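Long-range contact in chorismatase (Streptomyces hygroscopicus, PDB 4BPS), which hydrolyses chorismate to a dihydroxycyclohexadiene carboxylic acid and pyruvate, a step in the biosynthesis of the immunosuppressants FK506 and FK520: residues 132-144 with 180-194. Residues are numbered along the deposited sequence; the frame is centred on the assembly and turned at random.
Sequences PLLARTWNYVSGI and TGIGAHGGGITCVFL. With 3EB (3-(2-carboxyethyl)benzoic acid), chain B.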
loop_
_atom_site.group_PDB
_atom_site.type_symbol
_atom_site.label_atom_id
_atom_site.label_comp_id
_atom_site.label_asym_id
_atom_site.label_seq_id
_atom_site.Cartn_x
_atom_site.Cartn_y
_atom_site.Cartn_z
ATOM N N PRO A 132 17.737 -3.426 -1.713
ATOM C CA PRO A 132 17.659 -2.197 -0.918
ATOM C C PRO A 132 16.616 -1.189 -1.402
ATOM O O PRO A 132 16.321 -0.262 -0.653
ATOM C CB PRO A 132 19.066 -1.605 -1.064
ATOM C CG PRO A 132 19.523 -2.108 -2.402
ATOM C CD PRO A 132 19.003 -3.524 -2.465
ATOM N N LEU A 133 16.093 -1.308 -2.617
ATOM C CA LEU A 133 15.190 -0.289 -3.154
ATOM C C LEU A 133 13.765 -0.666 -2.844
ATOM O O LEU A 133 13.182 -1.515 -3.515
ATOM C CB LEU A 133 15.387 -0.147 -4.656
ATOM C CG LEU A 133 16.794 0.245 -5.115
ATOM C CD1 LEU A 133 16.789 0.422 -6.642
ATOM C CD2 LEU A 133 17.322 1.501 -4.447
ATOM N N LEU A 134 13.176 -0.066 -1.812
ATOM C CA LEU A 134 11.767 -0.336 -1.564
ATOM C C LEU A 134 10.914 0.249 -2.691
ATOM O O LEU A 134 11.166 1.357 -3.155
ATOM C CB LEU A 134 11.314 0.260 -0.230
ATOM C CG LEU A 134 11.804 -0.471 1.005
ATOM C CD1 LEU A 134 11.535 0.399 2.235
ATOM C CD2 LEU A 134 11.073 -1.808 1.165
ATOM N N ALA A 135 9.912 -0.518 -3.104
ATOM C CA ALA A 135 9.071 -0.183 -4.247
ATOM C C ALA A 135 7.630 0.144 -3.884
ATOM O O ALA A 135 6.958 0.851 -4.634
ATOM C CB ALA A 135 9.055 -1.342 -5.242
ATOM N N ARG A 136 7.139 -0.421 -2.783
ATOM C CA ARG A 136 5.746 -0.238 -2.403
ATOM C C ARG A 136 5.607 -0.739 -0.980
ATOM O O ARG A 136 6.166 -1.800 -0.663
ATOM C CB ARG A 136 4.808 -1.030 -3.328
ATOM C CG ARG A 136 3.583 -0.297 -3.790
ATOM C CD ARG A 136 2.612 0.100 -2.675
ATOM N NE ARG A 136 1.365 0.654 -3.208
ATOM C CZ ARG A 136 0.391 1.070 -2.414
ATOM N NH1 ARG A 136 -0.736 1.539 -2.927
ATOM N NH2 ARG A 136 0.563 1.031 -1.109
ATOM N N THR A 137 4.898 -0.023 -0.117
ATOM C CA THR A 137 4.586 -0.514 1.206
ATOM C C THR A 137 3.090 -0.380 1.461
ATOM O O THR A 137 2.425 0.495 0.901
ATOM C CB THR A 137 5.347 0.261 2.317
ATOM O OG1 THR A 137 4.940 1.633 2.317
ATOM C CG2 THR A 137 6.848 0.144 2.150
ATOM N N TRP A 138 2.575 -1.243 2.344
ATOM C CA TRP A 138 1.197 -1.120 2.816
ATOM C C TRP A 138 1.208 -1.314 4.324
ATOM O O TRP A 138 1.924 -2.174 4.842
ATOM C CB TRP A 138 0.290 -2.187 2.229
ATOM C CG TRP A 138 0.021 -2.134 0.747
ATOM C CD1 TRP A 138 -1.109 -1.663 0.147
ATOM C CD2 TRP A 138 0.874 -2.634 -0.320
ATOM N NE1 TRP A 138 -1.027 -1.850 -1.219
ATOM C CE2 TRP A 138 0.177 -2.426 -1.531
ATOM C CE3 TRP A 138 2.133 -3.244 -0.364
ATOM C CZ2 TRP A 138 0.693 -2.813 -2.777
ATOM C CZ3 TRP A 138 2.643 -3.625 -1.598
ATOM C CH2 TRP A 138 1.919 -3.415 -2.788
ATOM N N ASN A 139 0.362 -0.547 4.999
ATOM C CA ASN A 139 0.191 -0.621 6.451
ATOM C C ASN A 139 -1.298 -0.723 6.740
ATOM O O ASN A 139 -2.059 0.207 6.456
ATOM C CB ASN A 139 0.758 0.631 7.140
ATOM C CG ASN A 139 2.171 0.942 6.697
ATOM O OD1 ASN A 139 3.118 0.352 7.199
ATOM N ND2 ASN A 139 2.318 1.863 5.728
ATOM N N TYR A 140 -1.688 -1.871 7.295
ATOM C CA TYR A 140 -3.087 -2.142 7.672
ATOM C C TYR A 140 -3.123 -2.022 9.193
ATOM O O TYR A 140 -2.573 -2.875 9.895
ATOM C CB TYR A 140 -3.517 -3.519 7.187
ATOM C CG TYR A 140 -3.402 -3.663 5.671
ATOM C CD1 TYR A 140 -4.339 -3.059 4.837
ATOM C CD2 TYR A 140 -2.364 -4.368 5.074
ATOM C CE1 TYR A 140 -4.266 -3.167 3.471
ATOM C CE2 TYR A 140 -2.273 -4.490 3.696
ATOM C CZ TYR A 140 -3.230 -3.890 2.892
ATOM O OH TYR A 140 -3.206 -3.972 1.531
ATOM N N VAL A 141 -3.728 -0.931 9.680
ATOM C CA VAL A 141 -3.561 -0.463 11.057
ATOM C C VAL A 141 -4.876 -0.634 11.799
ATOM O O VAL A 141 -5.810 0.137 11.587
ATOM C CB VAL A 141 -3.101 1.018 11.060
ATOM C CG1 VAL A 141 -2.930 1.537 12.502
ATOM C CG2 VAL A 141 -1.795 1.204 10.270
ATOM N N SER A 142 -4.952 -1.628 12.683
ATOM C CA SER A 142 -6.150 -1.853 13.461
ATOM C C SER A 142 -6.510 -0.634 14.325
ATOM O O SER A 142 -5.699 -0.140 15.104
ATOM C CB SER A 142 -5.940 -3.030 14.369
ATOM O OG SER A 142 -7.078 -3.242 15.176
ATOM N N GLY A 143 -7.733 -0.145 14.183
ATOM C CA GLY A 143 -8.178 0.971 15.008
ATOM C C GLY A 143 -7.425 2.251 14.697
ATOM O O GLY A 143 -7.060 2.994 15.620
ATOM N N ILE A 144 -7.219 2.539 13.415
ATOM C CA ILE A 144 -6.368 3.647 13.011
ATOM C C ILE A 144 -6.795 5.003 13.598
ATOM O O ILE A 144 -5.932 5.855 13.836
ATOM C CB ILE A 144 -6.303 3.681 11.451
ATOM C CG1 ILE A 144 -5.170 4.573 10.931
ATOM C CG2 ILE A 144 -7.657 4.062 10.828
ATOM C CD1 ILE A 144 -4.883 4.329 9.440
ATOM N N THR A 180 0.329 2.834 1.510
ATOM C CA THR A 180 -1.030 2.884 2.038
ATOM C C THR A 180 -0.947 2.857 3.551
ATOM O O THR A 180 -0.151 2.089 4.101
ATOM C CB THR A 180 -1.818 1.678 1.555
ATOM O OG1 THR A 180 -1.945 1.791 0.136
ATOM C CG2 THR A 180 -3.197 1.563 2.198
ATOM N N GLY A 181 -1.760 3.691 4.212
ATOM C CA GLY A 181 -1.909 3.699 5.664
ATOM C C GLY A 181 -3.398 3.690 5.947
ATOM O O GLY A 181 -4.051 4.734 5.881
ATOM N N ILE A 182 -3.955 2.514 6.218
ATOM C CA ILE A 182 -5.402 2.349 6.180
ATOM C C ILE A 182 -5.837 1.536 7.389
ATOM O O ILE A 182 -5.023 0.804 7.962
ATOM C CB ILE A 182 -5.799 1.663 4.829
ATOM C CG1 ILE A 182 -7.247 1.944 4.472
ATOM C CG2 ILE A 182 -5.487 0.148 4.849
ATOM C CD1 ILE A 182 -7.455 3.364 4.003
ATOM N N GLY A 183 -7.105 1.655 7.786
ATOM C CA GLY A 183 -7.586 0.955 8.967
ATOM C C GLY A 183 -7.809 -0.525 8.753
ATOM O O GLY A 183 -7.974 -1.026 7.636
ATOM N N ALA A 184 -7.828 -1.219 9.879
ATOM C CA ALA A 184 -8.337 -2.581 9.959
ATOM C C ALA A 184 -9.243 -2.670 11.192
ATOM O O ALA A 184 -9.132 -1.874 12.125
ATOM C CB ALA A 184 -7.177 -3.590 10.048
ATOM N N HIS A 185 -10.088 -3.699 11.217
ATOM C CA HIS A 185 -11.076 -3.848 12.280
ATOM C C HIS A 185 -10.591 -4.756 13.419
ATOM O O HIS A 185 -11.343 -5.016 14.354
ATOM C CB HIS A 185 -12.388 -4.397 11.720
ATOM C CG HIS A 185 -12.980 -3.531 10.651
ATOM N ND1 HIS A 185 -13.794 -2.457 10.934
ATOM C CD2 HIS A 185 -12.824 -3.551 9.303
ATOM C CE1 HIS A 185 -14.135 -1.867 9.796
ATOM N NE2 HIS A 185 -13.552 -2.505 8.796
ATOM N N GLY A 186 -9.341 -5.208 13.337
ATOM C CA GLY A 186 -8.703 -5.995 14.368
ATOM C C GLY A 186 -7.330 -6.366 13.857
ATOM O O GLY A 186 -7.006 -6.126 12.702
ATOM N N GLY A 187 -6.503 -6.947 14.721
ATOM C CA GLY A 187 -5.252 -7.525 14.288
ATOM C C GLY A 187 -4.020 -6.649 14.274
ATOM O O GLY A 187 -3.113 -6.889 13.464
ATOM N N GLY A 188 -3.925 -5.659 15.156
ATOM C CA GLY A 188 -2.685 -4.897 15.247
ATOM C C GLY A 188 -2.301 -4.240 13.926
ATOM O O GLY A 188 -3.149 -3.744 13.179
ATOM N N ILE A 189 -0.999 -4.215 13.646
ATOM C CA ILE A 189 -0.484 -3.527 12.471
ATOM C C ILE A 189 0.231 -4.537 11.584
ATOM O O ILE A 189 1.132 -5.231 12.033
ATOM C CB ILE A 189 0.433 -2.365 12.835
ATOM C CG1 ILE A 189 -0.336 -1.327 13.679
ATOM C CG2 ILE A 189 0.997 -1.714 11.560
ATOM C CD1 ILE A 189 0.442 -0.095 14.061
ATOM N N THR A 190 -0.180 -4.586 10.311
ATOM C CA THR A 190 0.413 -5.463 9.309
ATOM C C THR A 190 1.088 -4.595 8.248
ATOM O O THR A 190 0.482 -3.646 7.746
ATOM C CB THR A 190 -0.659 -6.337 8.657
ATOM O OG1 THR A 190 -1.352 -7.090 9.650
ATOM C CG2 THR A 190 -0.083 -7.310 7.632
ATOM N N CYS A 191 2.320 -4.965 7.911
ATOM C CA CYS A 191 3.099 -4.299 6.876
ATOM C C CYS A 191 3.424 -5.280 5.748
ATOM O O CYS A 191 3.891 -6.405 5.990
ATOM C CB CYS A 191 4.395 -3.751 7.468
ATOM S SG CYS A 191 5.533 -2.981 6.268
ATOM N N VAL A 192 3.132 -4.847 4.519
ATOM C CA VAL A 192 3.448 -5.604 3.320
ATOM C C VAL A 192 4.397 -4.750 2.503
ATOM O O VAL A 192 4.210 -3.538 2.437
ATOM C CB VAL A 192 2.150 -5.887 2.511
ATOM C CG1 VAL A 192 2.425 -6.707 1.261
ATOM C CG2 VAL A 192 1.089 -6.536 3.381
ATOM N N PHE A 193 5.382 -5.354 1.840
ATOM C CA PHE A 193 6.281 -4.547 1.026
ATOM C C PHE A 193 6.833 -5.310 -0.168
ATOM O O PHE A 193 6.945 -6.557 -0.154
ATOM C CB PHE A 193 7.448 -3.969 1.857
ATOM C CG PHE A 193 8.359 -5.020 2.426
ATOM C CD1 PHE A 193 8.055 -5.636 3.639
ATOM C CD2 PHE A 193 9.513 -5.400 1.749
ATOM C CE1 PHE A 193 8.881 -6.615 4.161
ATOM C CE2 PHE A 193 10.345 -6.374 2.268
ATOM C CZ PHE A 193 10.017 -6.983 3.477
ATOM N N LEU A 194 7.148 -4.537 -1.201
ATOM C CA LEU A 194 7.907 -4.993 -2.355
ATOM C C LEU A 194 9.227 -4.230 -2.390
ATOM O O LEU A 194 9.268 -3.040 -2.063
ATOM C CB LEU A 194 7.144 -4.677 -3.643
ATOM C CG LEU A 194 5.926 -5.550 -3.920
ATOM C CD1 LEU A 194 5.029 -4.876 -4.956
ATOM C CD2 LEU A 194 6.355 -6.934 -4.412
HETATM C C 3EB B . -2.685 11.344 2.848
HETATM O O 3EB B . -1.975 11.761 3.770
HETATM C CA 3EB B . -3.805 10.369 3.081
HETATM O OAB 3EB B . 0.619 6.843 6.288
HETATM O OAD 3EB B . 1.303 5.347 4.799
HETATM C CAE 3EB B . -2.162 7.944 2.243
HETATM C CAF 3EB B . -1.178 7.043 1.856
HETATM C CAG 3EB B . -2.302 8.308 3.583
HETATM C CAH 3EB B . -0.329 6.484 2.797
HETATM C CAL 3EB B . 0.533 6.316 5.160
HETATM C CAM 3EB B . -1.426 7.750 4.515
HETATM C CAN 3EB B . -0.426 6.855 4.134
HETATM O OXT 3EB B . -2.553 11.761 1.635
HETATM C C2 3EB B . -3.403 9.244 4.058
HETATM O O HOH W 1 -3.455 -5.451 10.706
HETATM O O HOH W 2 -9.349 1.168 12.002
#
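Tyr140 meets Ile182 and Val192 from between them: its ring presses CD1 on Ile182 CG2 at 3.4 Å, while CE2 takes Val192 CG2 at its edge, in the ring plane. Its hydroxyl bonds to Lys297. Strand 133-142 lies between 180-184, parallel to it, and 189-194, antiparallel (169°), in the mixed sheet of the YjgF-like fold; helix 154-169 makes the beta-alpha-beta crossover. With Tyr140, Thr180 and Leu194 bury the most surface here. Leu194 O accepts Ala135 N at 2.8 Å and, weakly, Arg136 N, a classic beta bulge, and Leu194 CD1 lies 4.1 Å from Trp138 CH2, at the indole edge. Thr180 is held through both its oxygens. Arg136 NH2 donates hydrogen bonds to Thr180 OG1 (2.9 Å, 6° out of the guanidinium plane) and to Thr137 O; the Arg136 chain, bent at chi2 (-63°), brings NH2 over the rim of one indole face of Trp138. With an alanine in place of Arg136, Thr180 OG1 and Thr137 O would probably lose this donor and the indole rim its cover. Glu340 bonds both Thr180 OG1 and Trp138 NE1. Thr180 O accepts Asn139 N (2.8 Å) and Asn139 ND2 (3.0 Å) from opposite faces of its plane, while Asn139 OD1 bonds Tyr119. Asn139 and Thr180 line the pocket holding 3-(2-carboxyethyl)benzoic acid, where Gly181 N approaches ring atom CAN at 3.4 Å and a side chain on Gly181 would strike the carboxylate carbon. The two donors on Thr180 O and the bonds of OG1 thus probably help to fix the backbone of this pocket wall.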